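Local atomic coordinates of H subunit of photosynthetic reaction center complex (Rhodopseudomonas palustris, PDB entry 6Z5S), a protein that serves as the membrane-anchored H subunit of the bacterial photosynthetic reaction centre, probably stabilising the complex and helping protons reach the secondary quinone. Residues 63-66 and 67-71; 87-91 and 92-96; 189-193 and 194-198; 225-229 and 230-234. All blocks are in the same frame, centred on the assembly; numbering follows the deposited sequence.

All four contacts are local and lie in series along the chain; none nests in or crosses another. Beyond the transmembrane helix 9-31, contact 1 closes the hairpin of strands 61-64 and 70-73. Contact 2 follows, bringing the loop between strands 85-87 and 96-98 back on itself beside a bound phospholipid, with its centre about 41 Å from that of contact 1. Contact 3 turns the chain out of strand 188-192 at the edge of the four-stranded sheet. Contact 4 starts helix 229-245. Contacts 3 and 4 meet directly: Leu190 CD1 packs on Val227 CG2 at 4.0 Å, tying the segment that leads into the helix to the edge strand 188-192.

Contact 1: residues 63-66 and 67-71; sequences YLLR and GGATK
Tyr63 and Lys71 grip each other through a reciprocal pair of backbone hydrogen bonds: Tyr63 N gives to Lys71 O at 2.8 Å, and Lys71 N returns the bond to Tyr63 O at 2.9 Å. Further along, Leu65 N reaches Ala69 O at 3.0 Å. Nearer the bend, Gly68 N makes a weak bond to Arg66 O, while Thr70 OG1 gives a weak one to the carbonyl of Ala69, which therefore takes two donors.

These bonds define a tight beta hairpin in the N-terminal region of the H chain. Strand 61-64 runs antiparallel to strand 70-73, and a type I turn from Leu65 to Gly68 begins the reversal; Gly68 has a positive phi of 65°. Leu64 and Thr70 form a non-hydrogen-bonded pair with their side chains on one face of the sheet; Tyr63 and Lys71 project from the other.

Apolar contact centres on Leu65. Its CB meets Ala69 CB at 4.0 Å, and with CG anti to the carbonyl carbon (chi1 -46°), CD1 extends past Ala69 CB to Lys71 CB at 4.2 Å. An alanine in place of Leu65 would keep CB near Ala69, but is likely to leave a gap beside Lys71 CB and strip away packing against another protein chain. On the face shared with Thr70, Leu64 CD1 comes to 3.4 Å from Ala69 O.

The polar ends leave the hairpin: Tyr63 OH bonds to an acidic side chain of another protein chain, Arg66 NH2 to Asn125 and Lys71 NZ to Ser75.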
loop_
_atom_site.group_PDB
_atom_site.type_symbol
_atom_site.label_atom_id
_atom_site.label_comp_id
_atom_site.label_asym_id
_atom_site.label_seq_id
_atom_site.Cartn_x
_atom_site.Cartn_y
_atom_site.Cartn_z
ATOM N N TYR D 63 26.222 -3.729 -15.338
ATOM C CA TYR D 63 26.419 -3.742 -13.904
ATOM C C TYR D 63 27.873 -4.041 -13.590
ATOM O O TYR D 63 28.507 -4.866 -14.251
ATOM C CB TYR D 63 25.534 -4.798 -13.252
ATOM C CG TYR D 63 24.069 -4.523 -13.384
ATOM C CD1 TYR D 63 23.426 -3.689 -12.495
ATOM C CD2 TYR D 63 23.326 -5.097 -14.396
ATOM C CE1 TYR D 63 22.088 -3.432 -12.606
ATOM C CE2 TYR D 63 21.987 -4.846 -14.516
ATOM C CZ TYR D 63 21.371 -4.012 -13.618
ATOM O OH TYR D 63 20.030 -3.753 -13.731
ATOM N N LEU D 64 28.387 -3.379 -12.567
ATOM C CA LEU D 64 29.727 -3.621 -12.065
ATOM C C LEU D 64 29.648 -4.588 -10.895
ATOM O O LEU D 64 28.851 -4.389 -9.978
ATOM C CB LEU D 64 30.377 -2.311 -11.631
ATOM C CG LEU D 64 31.765 -2.406 -11.016
ATOM C CD1 LEU D 64 32.786 -2.749 -12.079
ATOM C CD2 LEU D 64 32.112 -1.101 -10.340
ATOM N N LEU D 65 30.464 -5.631 -10.930
ATOM C CA LEU D 65 30.495 -6.605 -9.854
ATOM C C LEU D 65 31.687 -6.322 -8.945
ATOM O O LEU D 65 32.509 -5.446 -9.213
ATOM C CB LEU D 65 30.529 -8.021 -10.419
ATOM C CG LEU D 65 29.521 -8.256 -11.540
ATOM C CD1 LEU D 65 29.567 -9.689 -11.995
ATOM C CD2 LEU D 65 28.130 -7.894 -11.089
ATOM N N ARG D 66 31.776 -7.075 -7.849
ATOM C CA ARG D 66 32.737 -6.747 -6.801
ATOM C C ARG D 66 34.170 -6.872 -7.293
ATOM O O ARG D 66 34.960 -5.927 -7.190
ATOM C CB ARG D 66 32.515 -7.634 -5.581
ATOM C CG ARG D 66 31.465 -7.116 -4.638
ATOM C CD ARG D 66 31.498 -7.876 -3.332
ATOM N NE ARG D 66 31.031 -9.246 -3.498
ATOM C CZ ARG D 66 31.804 -10.317 -3.377
ATOM N NH1 ARG D 66 31.289 -11.526 -3.545
ATOM N NH2 ARG D 66 33.089 -10.183 -3.090
ATOM N N GLY D 67 34.529 -8.028 -7.834
ATOM C CA GLY D 67 35.908 -8.242 -8.216
ATOM C C GLY D 67 36.274 -7.566 -9.517
ATOM O O GLY D 67 36.967 -8.152 -10.353
ATOM N N GLY D 68 35.815 -6.332 -9.704
ATOM C CA GLY D 68 36.021 -5.624 -10.947
ATOM C C GLY D 68 35.345 -6.232 -12.152
ATOM O O GLY D 68 35.441 -5.666 -13.245
ATOM N N ALA D 69 34.654 -7.356 -11.991
ATOM C CA ALA D 69 33.969 -7.992 -13.101
ATOM C C ALA D 69 32.796 -7.131 -13.551
ATOM O O ALA D 69 32.530 -6.054 -13.015
ATOM C CB ALA D 69 33.508 -9.390 -12.704
ATOM N N THR D 70 32.079 -7.619 -14.553
ATOM C CA THR D 70 31.066 -6.811 -15.212
ATOM C C THR D 70 30.045 -7.724 -15.864
ATOM O O THR D 70 30.416 -8.701 -16.516
ATOM C CB THR D 70 31.717 -5.898 -16.247
ATOM O OG1 THR D 70 32.500 -4.905 -15.580
ATOM C CG2 THR D 70 30.693 -5.245 -17.088
ATOM N N LYS D 71 28.767 -7.408 -15.685
ATOM C CA LYS D 71 27.690 -8.192 -16.267
ATOM C C LYS D 71 26.770 -7.276 -17.050
ATOM O O LYS D 71 26.266 -6.294 -16.508
ATOM C CB LYS D 71 26.895 -8.924 -15.195
ATOM C CG LYS D 71 25.751 -9.729 -15.751
ATOM C CD LYS D 71 26.258 -10.970 -16.446
ATOM C CE LYS D 71 25.119 -11.880 -16.850
ATOM N NZ LYS D 71 24.269 -11.265 -17.895
#

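Contact 2: residues 87-91 and 92-96; sequences PAAPW and PGAPF. With 6PL ((4S,7R)-4-hydroxy-N,N,N-trimethyl-9-oxo-7-[(palmitoyloxy)methyl]-3,5,8-trioxa-4-phosphahexacosan-1-aminium 4-oxide), chain B.
Trp91 and Ala94 meet in a CH-pi contact: Ala94 CB stands over the five-membered ring, 4.1 Å from its centroid and 26° off the normal. Ala89 CB lies on the same side of the indole plane, further toward the rim, and touches Ala94 CB at 3.7 Å, making a small apolar cluster of two methyls against one side of the indole. The indole is placed there by a chi1 of 61°, which sets CG between the backbone N and the carbonyl carbon. At the other end of the segment pair, the Pro87 ring lies obliquely against Phe96, with Pro87 CD at 3.9 Å from Phe96 CD2.

Residues 88-95 form the loop between the short strands 85-87 and 96-98. Pro87 and Phe96 are a non-hydrogen-bonded antiparallel pair at its base, and a type II turn from Trp91 to Ala94 bends its far end, with the classic proline and glycine in the central positions; Gly93 takes the positive phi of 75°.

Backbone bonds hold the two arms. Ala88 N gives to Pro95 O at 2.8 Å, whereas the bond of Ala94 N to Trp91 O, which closes the turn, is weak at 3.4 Å.

Lipid contacts come from the side of the indole plane away from the two alanines. The choline methyl C8 of the phospholipid approaches Trp91 CD1 at 3.4 Å, and its phosphate oxygen O1P lies 3.2 Å from Pro92 CG. The same lipid is hydrogen-bonded to another protein chain, so the bend lies at a lipid-lined interface. Gly93 and Phe96 make backbone hydrogen bonds to a neighbouring protein.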
loop_
_atom_site.group_PDB
_atom_site.type_symbol
_atom_site.label_atom_id
_atom_site.label_comp_id
_atom_site.label_asym_id
_atom_site.label_seq_id
_atom_site.Cartn_x
_atom_site.Cartn_y
_atom_site.Cartn_z
ATOM N N PRO D 87 6.434 -28.645 -31.755
ATOM C CA PRO D 87 5.101 -28.039 -31.677
ATOM C C PRO D 87 4.003 -29.080 -31.822
ATOM O O PRO D 87 4.022 -29.908 -32.732
ATOM C CB PRO D 87 5.097 -27.040 -32.838
ATOM C CG PRO D 87 6.220 -27.436 -33.701
ATOM C CD PRO D 87 7.242 -28.061 -32.832
ATOM N N ALA D 88 3.045 -29.032 -30.901
ATOM C CA ALA D 88 1.905 -29.935 -30.935
ATOM C C ALA D 88 0.945 -29.625 -32.070
ATOM O O ALA D 88 -0.000 -30.390 -32.280
ATOM C CB ALA D 88 1.155 -29.882 -29.609
ATOM N N ALA D 89 1.159 -28.535 -32.798
ATOM C CA ALA D 89 0.277 -28.144 -33.884
ATOM C C ALA D 89 0.970 -27.070 -34.699
ATOM O O ALA D 89 1.787 -26.320 -34.156
ATOM C CB ALA D 89 -1.063 -27.630 -33.349
ATOM N N PRO D 90 0.678 -26.970 -35.996
ATOM C CA PRO D 90 1.382 -25.998 -36.839
ATOM C C PRO D 90 0.941 -24.561 -36.653
ATOM O O PRO D 90 1.615 -23.662 -37.169
ATOM C CB PRO D 90 1.061 -26.479 -38.257
ATOM C CG PRO D 90 -0.220 -27.201 -38.112
ATOM C CD PRO D 90 -0.181 -27.865 -36.785
ATOM N N TRP D 91 -0.140 -24.308 -35.961
ATOM C CA TRP D 91 -0.604 -22.936 -35.907
ATOM C C TRP D 91 0.104 -22.171 -34.801
ATOM O O TRP D 91 0.673 -22.766 -33.886
ATOM C CB TRP D 91 -2.113 -22.902 -35.696
ATOM C CG TRP D 91 -2.581 -23.529 -34.437
ATOM C CD1 TRP D 91 -2.523 -23.001 -33.183
ATOM C CD2 TRP D 91 -3.212 -24.795 -34.308
ATOM N NE1 TRP D 91 -3.069 -23.868 -32.276
ATOM C CE2 TRP D 91 -3.501 -24.981 -32.945
ATOM C CE3 TRP D 91 -3.555 -25.796 -35.212
ATOM C CZ2 TRP D 91 -4.116 -26.124 -32.468
ATOM C CZ3 TRP D 91 -4.168 -26.926 -34.737
ATOM C CH2 TRP D 91 -4.444 -27.084 -33.378
ATOM N N PRO D 92 0.099 -20.842 -34.869
ATOM C CA PRO D 92 0.725 -20.050 -33.809
ATOM C C PRO D 92 0.034 -20.247 -32.471
ATOM O O PRO D 92 -1.152 -20.566 -32.399
ATOM C CB PRO D 92 0.568 -18.610 -34.305
ATOM C CG PRO D 92 -0.507 -18.672 -35.312
ATOM C CD PRO D 92 -0.369 -19.992 -35.970
ATOM N N GLY D 93 0.794 -20.058 -31.401
ATOM C CA GLY D 93 0.260 -20.226 -30.073
ATOM C C GLY D 93 0.059 -21.656 -29.635
ATOM O O GLY D 93 -0.422 -21.879 -28.523
ATOM N N ALA D 94 0.402 -22.628 -30.463
ATOM C CA ALA D 94 0.240 -24.014 -30.069
ATOM C C ALA D 94 1.291 -24.388 -29.031
ATOM O O ALA D 94 2.424 -23.907 -29.093
ATOM C CB ALA D 94 0.356 -24.931 -31.279
ATOM N N PRO D 95 0.949 -25.229 -28.065
ATOM C CA PRO D 95 1.938 -25.665 -27.082
ATOM C C PRO D 95 2.928 -26.640 -27.696
ATOM O O PRO D 95 2.761 -27.135 -28.809
ATOM C CB PRO D 95 1.089 -26.333 -26.002
ATOM C CG PRO D 95 -0.106 -26.790 -26.716
ATOM C CD PRO D 95 -0.382 -25.788 -27.790
ATOM N N PHE D 96 3.986 -26.907 -26.948
ATOM C CA PHE D 96 5.024 -27.818 -27.387
ATOM C C PHE D 96 4.965 -29.100 -26.577
ATOM O O PHE D 96 4.458 -29.126 -25.455
ATOM C CB PHE D 96 6.404 -27.186 -27.259
ATOM C CG PHE D 96 6.605 -26.016 -28.154
ATOM C CD1 PHE D 96 6.265 -24.748 -27.738
ATOM C CD2 PHE D 96 7.131 -26.181 -29.413
ATOM C CE1 PHE D 96 6.448 -23.668 -28.559
ATOM C CE2 PHE D 96 7.313 -25.103 -30.238
ATOM C CZ PHE D 96 6.971 -23.845 -29.810
HETATM C C22 6PL B . -16.079 -12.847 -26.688
HETATM C C21 6PL B . -15.740 -13.654 -27.913
HETATM C C20 6PL B . -14.374 -14.282 -27.876
HETATM C C19 6PL B . -14.041 -15.115 -29.090
HETATM C C18 6PL B . -13.977 -14.345 -30.390
HETATM C C17 6PL B . -13.712 -15.208 -31.601
HETATM C C16 6PL B . -13.698 -14.478 -32.920
HETATM C C15 6PL B . -13.713 -15.394 -34.117
HETATM C C14 6PL B . -12.476 -16.249 -34.288
HETATM C C13 6PL B . -11.313 -15.537 -34.957
HETATM C C12 6PL B . -10.232 -16.475 -35.399
HETATM C C11 6PL B . -9.351 -16.957 -34.284
HETATM O O11 6PL B . -9.262 -18.096 -33.909
HETATM O O3 6PL B . -8.648 -15.964 -33.755
HETATM C C3 6PL B . -7.560 -16.350 -32.888
HETATM C C2 6PL B . -6.857 -15.102 -32.404
HETATM C C1 6PL B . -5.398 -15.310 -32.087
HETATM O O3P 6PL B . -4.646 -15.686 -33.262
HETATM P P 6PL B . -3.076 -15.968 -33.102
HETATM O O1P 6PL B . -2.529 -16.324 -34.453
HETATM O O2P 6PL B . -2.466 -14.833 -32.333
HETATM O O4P 6PL B . -3.031 -17.266 -32.157
HETATM C C4 6PL B . -3.445 -18.567 -32.666
HETATM C C5 6PL B . -4.943 -18.743 -32.629
HETATM N N 6PL B . -5.455 -20.161 -32.788
HETATM C C7 6PL B . -5.027 -20.723 -34.095
HETATM C C8 6PL B . -4.919 -21.016 -31.703
HETATM C C6 6PL B . -6.940 -20.173 -32.720
HETATM O O2 6PL B . -7.434 -14.628 -31.159
HETATM C C31 6PL B . -8.493 -13.813 -31.217
HETATM O O31 6PL B . -9.503 -14.089 -31.808
HETATM C C32 6PL B . -8.191 -12.518 -30.524
HETATM C C33 6PL B . -9.250 -12.082 -29.573
HETATM C C34 6PL B . -10.517 -11.660 -30.283
HETATM C C35 6PL B . -11.574 -11.116 -29.368
HETATM C C36 6PL B . -11.099 -9.993 -28.487
HETATM C C37 6PL B . -12.207 -9.242 -27.800
HETATM C C38 6PL B . -11.733 -8.077 -26.977
HETATM C C39 6PL B . -10.771 -7.166 -27.697
HETATM C C40 6PL B . -10.212 -6.059 -26.842
#

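Contact 3: residues 189-193 and 194-198; sequences VLLPV and PFALI
Phe195 folds back against Pro192 where the chain leaves strand 188-192. Its CB begins the contact, lying 3.5 Å from Pro192 O and 4.3 Å from Leu191 CD1. CG is anti to the carbonyl carbon (chi1 -81°), which carries the ring alongside the proline. On the ring, CD2 makes the touch: Pro192 CB sits at 3.8 Å from it, in the plane of the phenyl group and at its edge, with Pro192 CG almost as near. The proline thus bears on the rim of the aromatic ring, the two side chains lying at a slant to each other. Phe195 also packs on a basic side chain of another protein chain.

Two successive turns hold this bend. Phe195 N bonds to Pro192 O at 3.0 Å, and Ala196 N to Val193 O at 2.9 Å. Each bond runs back three residues, the spacing of a 3-10 turn, here running from Val193 to Phe195. Pro194 fits without losing either bond, since neither needs a hydrogen on its nitrogen. On the inner side Ala196 CB reaches Leu191 CD2 at 3.8 Å, closing the bend with a methyl-to-methyl contact.

Within the PRC-barrel domain, strand 188-192 runs antiparallel to strand 174-182, and Pro192 packs on Tyr177 of that strand. Ile235 and Tyr239 of helix 229-245 lie against Pro192 as well, while Ala196 turns its methyl to Val205 on strand 205-206.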
loop_
_atom_site.group_PDB
_atom_site.type_symbol
_atom_site.label_atom_id
_atom_site.label_comp_id
_atom_site.label_asym_id
_atom_site.label_seq_id
_atom_site.Cartn_x
_atom_site.Cartn_y
_atom_site.Cartn_z
ATOM N N VAL D 189 23.132 -36.636 -3.828
ATOM C CA VAL D 189 22.400 -35.680 -4.647
ATOM C C VAL D 189 21.736 -34.657 -3.741
ATOM O O VAL D 189 21.389 -34.944 -2.594
ATOM C CB VAL D 189 21.355 -36.374 -5.539
ATOM C CG1 VAL D 189 22.045 -37.229 -6.575
ATOM C CG2 VAL D 189 20.424 -37.208 -4.696
ATOM N N LEU D 190 21.556 -33.454 -4.262
ATOM C CA LEU D 190 20.948 -32.392 -3.481
ATOM C C LEU D 190 19.435 -32.431 -3.617
ATOM O O LEU D 190 18.889 -32.867 -4.632
ATOM C CB LEU D 190 21.479 -31.030 -3.915
ATOM C CG LEU D 190 22.896 -30.726 -3.435
ATOM C CD1 LEU D 190 23.337 -29.376 -3.933
ATOM C CD2 LEU D 190 22.960 -30.783 -1.927
ATOM N N LEU D 191 18.758 -31.979 -2.571
ATOM C CA LEU D 191 17.302 -31.893 -2.550
ATOM C C LEU D 191 16.918 -30.529 -2.003
ATOM O O LEU D 191 17.220 -30.234 -0.829
ATOM C CB LEU D 191 16.712 -33.011 -1.698
ATOM C CG LEU D 191 15.295 -32.820 -1.178
ATOM C CD1 LEU D 191 14.321 -32.722 -2.322
ATOM C CD2 LEU D 191 14.936 -33.962 -0.269
ATOM N N PRO D 192 16.291 -29.667 -2.798
ATOM C CA PRO D 192 15.913 -28.349 -2.290
ATOM C C PRO D 192 14.918 -28.474 -1.151
ATOM O O PRO D 192 13.978 -29.266 -1.209
ATOM C CB PRO D 192 15.294 -27.661 -3.510
ATOM C CG PRO D 192 15.797 -28.421 -4.674
ATOM C CD PRO D 192 15.939 -29.828 -4.213
ATOM N N VAL D 193 15.147 -27.687 -0.100
ATOM C CA VAL D 193 14.271 -27.742 1.071
ATOM C C VAL D 193 12.814 -27.469 0.721
ATOM O O VAL D 193 11.940 -28.209 1.201
ATOM C CB VAL D 193 14.801 -26.799 2.169
ATOM C CG1 VAL D 193 13.796 -26.680 3.292
ATOM C CG2 VAL D 193 16.126 -27.301 2.697
ATOM N N PRO D 194 12.473 -26.457 -0.087
ATOM C CA PRO D 194 11.052 -26.234 -0.396
ATOM C C PRO D 194 10.384 -27.402 -1.091
ATOM O O PRO D 194 9.152 -27.486 -1.080
ATOM C CB PRO D 194 11.082 -24.994 -1.295
ATOM C CG PRO D 194 12.321 -24.301 -0.923
ATOM C CD PRO D 194 13.308 -25.380 -0.645
ATOM N N PHE D 195 11.145 -28.303 -1.695
ATOM C CA PHE D 195 10.584 -29.472 -2.348
ATOM C C PHE D 195 10.479 -30.664 -1.414
ATOM O O PHE D 195 10.180 -31.769 -1.872
ATOM C CB PHE D 195 11.421 -29.848 -3.568
ATOM C CG PHE D 195 11.111 -29.040 -4.787
ATOM C CD1 PHE D 195 9.947 -29.256 -5.494
ATOM C CD2 PHE D 195 11.985 -28.069 -5.228
ATOM C CE1 PHE D 195 9.661 -28.522 -6.612
ATOM C CE2 PHE D 195 11.702 -27.332 -6.349
ATOM C CZ PHE D 195 10.538 -27.560 -7.042
ATOM N N ALA D 196 10.720 -30.472 -0.126
ATOM C CA ALA D 196 10.694 -31.562 0.831
ATOM C C ALA D 196 9.847 -31.175 2.030
ATOM O O ALA D 196 9.795 -30.008 2.424
ATOM C CB ALA D 196 12.101 -31.941 1.293
ATOM N N LEU D 197 9.183 -32.167 2.606
ATOM C CA LEU D 197 8.418 -31.993 3.834
ATOM C C LEU D 197 9.259 -32.558 4.972
ATOM O O LEU D 197 9.113 -33.719 5.359
ATOM C CB LEU D 197 7.059 -32.670 3.752
ATOM C CG LEU D 197 5.936 -31.812 3.173
ATOM C CD1 LEU D 197 5.744 -30.581 4.040
ATOM C CD2 LEU D 197 6.201 -31.421 1.728
ATOM N N ILE D 198 10.153 -31.728 5.500
ATOM C CA ILE D 198 11.004 -32.136 6.625
ATOM C C ILE D 198 10.224 -31.807 7.891
ATOM O O ILE D 198 10.403 -30.779 8.546
ATOM C CB ILE D 198 12.395 -31.494 6.570
ATOM C CG1 ILE D 198 13.223 -31.979 7.757
ATOM C CG2 ILE D 198 12.315 -29.974 6.468
ATOM C CD1 ILE D 198 13.360 -33.475 7.802
#

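Contact 4: residues 225-229 and 230-234; sequences DQVSK and LEEDK
Ser228 and Glu231 face each other in a capping box, each side chain serving the other's backbone. Ser228 OG sits between its own backbone N and carbonyl carbon (chi1 77°), a position that aims it at the first turn of the helix, where Glu231 N gives it a nearly straight bond of 3.2 Å. Glu231 answers by bending back at chi2, and its OE1 receives Ser228 N, modelled at 2.5 Å. That N-H comes to the anti side of the carboxylate and 31° out of its plane.

The Val227 and Glu231 side chains run alongside each other, pointing opposite ways, with Val227 CG2 at 3.7 Å from Glu231 CB. The same methyl touches Glu232 CG at 4.0 Å, so it sits at the foot of both acidic chains. Glu232, extended beyond CG, heads elsewhere: its OE2 binds Tyr177 OH and pairs with a basic side chain of another protein chain. Lys229 NZ likewise pairs with an acidic side chain of that neighbouring protein.

Behind the cap the regular helix bonds start, Glu232 N to Ser228 O at 2.9 Å and Asp233 N to Lys229 O at 3.0 Å. An alanine at Glu231 would probably leave Ser228 N without its acceptor and Ser222 N without the OE2 that it binds, freeing the residues before the helix to shift.

Ser228 OG also bonds to Asp117. Two carboxylates thus gather at the N-terminal end of helix 229-245, where the helix dipole would be expected to favour negative charge.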
loop_
_atom_site.group_PDB
_atom_site.type_symbol
_atom_site.label_atom_id
_atom_site.label_comp_id
_atom_site.label_asym_id
_atom_site.label_seq_id
_atom_site.Cartn_x
_atom_site.Cartn_y
_atom_site.Cartn_z
ATOM N N ASP D 225 31.770 -29.699 -1.834
ATOM C CA ASP D 225 31.412 -28.787 -0.757
ATOM C C ASP D 225 30.956 -27.433 -1.279
ATOM O O ASP D 225 30.892 -26.468 -0.514
ATOM C CB ASP D 225 32.583 -28.614 0.205
ATOM C CG ASP D 225 32.913 -29.887 0.946
ATOM O OD1 ASP D 225 32.006 -30.726 1.123
ATOM O OD2 ASP D 225 34.080 -30.047 1.357
ATOM N N GLN D 226 30.639 -27.336 -2.563
ATOM C CA GLN D 226 30.100 -26.107 -3.113
ATOM C C GLN D 226 29.270 -26.450 -4.336
ATOM O O GLN D 226 29.545 -27.423 -5.040
ATOM C CB GLN D 226 31.207 -25.112 -3.460
ATOM C CG GLN D 226 31.910 -25.395 -4.762
ATOM C CD GLN D 226 33.122 -24.520 -4.959
ATOM O OE1 GLN D 226 33.785 -24.140 -3.998
ATOM N NE2 GLN D 226 33.419 -24.193 -6.206
ATOM N N VAL D 227 28.243 -25.647 -4.573
ATOM C CA VAL D 227 27.314 -25.861 -5.670
ATOM C C VAL D 227 27.230 -24.581 -6.486
ATOM O O VAL D 227 27.156 -23.481 -5.929
ATOM C CB VAL D 227 25.928 -26.301 -5.151
ATOM C CG1 VAL D 227 25.340 -25.258 -4.223
ATOM C CG2 VAL D 227 24.986 -26.577 -6.304
ATOM N N SER D 228 27.273 -24.721 -7.803
ATOM C CA SER D 228 27.225 -23.580 -8.699
ATOM C C SER D 228 25.781 -23.192 -8.995
ATOM O O SER D 228 24.844 -23.954 -8.761
ATOM C CB SER D 228 27.964 -23.891 -9.995
ATOM O OG SER D 228 27.180 -24.711 -10.833
ATOM N N LYS D 229 25.608 -21.980 -9.523
ATOM C CA LYS D 229 24.275 -21.521 -9.895
ATOM C C LYS D 229 23.652 -22.428 -10.945
ATOM O O LYS D 229 22.441 -22.685 -10.920
ATOM C CB LYS D 229 24.348 -20.084 -10.403
ATOM C CG LYS D 229 24.454 -19.049 -9.305
ATOM C CD LYS D 229 24.735 -17.673 -9.864
ATOM C CE LYS D 229 26.215 -17.461 -10.081
ATOM N NZ LYS D 229 26.488 -16.107 -10.621
ATOM N N LEU D 230 24.468 -22.927 -11.873
ATOM C CA LEU D 230 23.956 -23.807 -12.914
ATOM C C LEU D 230 23.418 -25.097 -12.315
ATOM O O LEU D 230 22.330 -25.557 -12.675
ATOM C CB LEU D 230 25.053 -24.100 -13.929
ATOM C CG LEU D 230 24.598 -24.886 -15.151
ATOM C CD1 LEU D 230 23.446 -24.180 -15.822
ATOM C CD2 LEU D 230 25.746 -25.059 -16.110
ATOM N N GLU D 231 24.167 -25.691 -11.390
ATOM C CA GLU D 231 23.687 -26.897 -10.734
ATOM C C GLU D 231 22.465 -26.612 -9.878
ATOM O O GLU D 231 21.590 -27.469 -9.752
ATOM C CB GLU D 231 24.799 -27.509 -9.892
ATOM C CG GLU D 231 26.025 -27.880 -10.689
ATOM C CD GLU D 231 27.310 -27.664 -9.918
ATOM O OE1 GLU D 231 27.272 -26.986 -8.874
ATOM O OE2 GLU D 231 28.361 -28.170 -10.360
ATOM N N GLU D 232 22.390 -25.422 -9.286
ATOM C CA GLU D 232 21.203 -25.043 -8.529
ATOM C C GLU D 232 19.963 -25.055 -9.412
ATOM O O GLU D 232 18.945 -25.669 -9.063
ATOM C CB GLU D 232 21.400 -23.668 -7.899
ATOM C CG GLU D 232 22.205 -23.677 -6.622
ATOM C CD GLU D 232 22.217 -22.325 -5.947
ATOM O OE1 GLU D 232 23.236 -21.613 -6.052
ATOM O OE2 GLU D 232 21.202 -21.970 -5.314
ATOM N N ASP D 233 20.019 -24.369 -10.558
ATOM C CA ASP D 233 18.875 -24.430 -11.458
ATOM C C ASP D 233 18.610 -25.847 -11.929
ATOM O O ASP D 233 17.454 -26.254 -12.035
ATOM C CB ASP D 233 19.024 -23.505 -12.661
ATOM C CG ASP D 233 18.499 -22.118 -12.393
ATOM O OD1 ASP D 233 17.815 -21.924 -11.370
ATOM O OD2 ASP D 233 18.653 -21.252 -13.269
ATOM N N LYS D 234 19.656 -26.621 -12.212
ATOM C CA LYS D 234 19.423 -27.970 -12.715
ATOM C C LYS D 234 18.715 -28.835 -11.682
ATOM O O LYS D 234 17.807 -29.598 -12.024
ATOM C CB LYS D 234 20.737 -28.608 -13.144
ATOM C CG LYS D 234 21.112 -28.256 -14.553
ATOM C CD LYS D 234 22.406 -28.895 -14.959
ATOM C CE LYS D 234 22.865 -28.375 -16.299
ATOM N NZ LYS D 234 24.227 -28.865 -16.627
#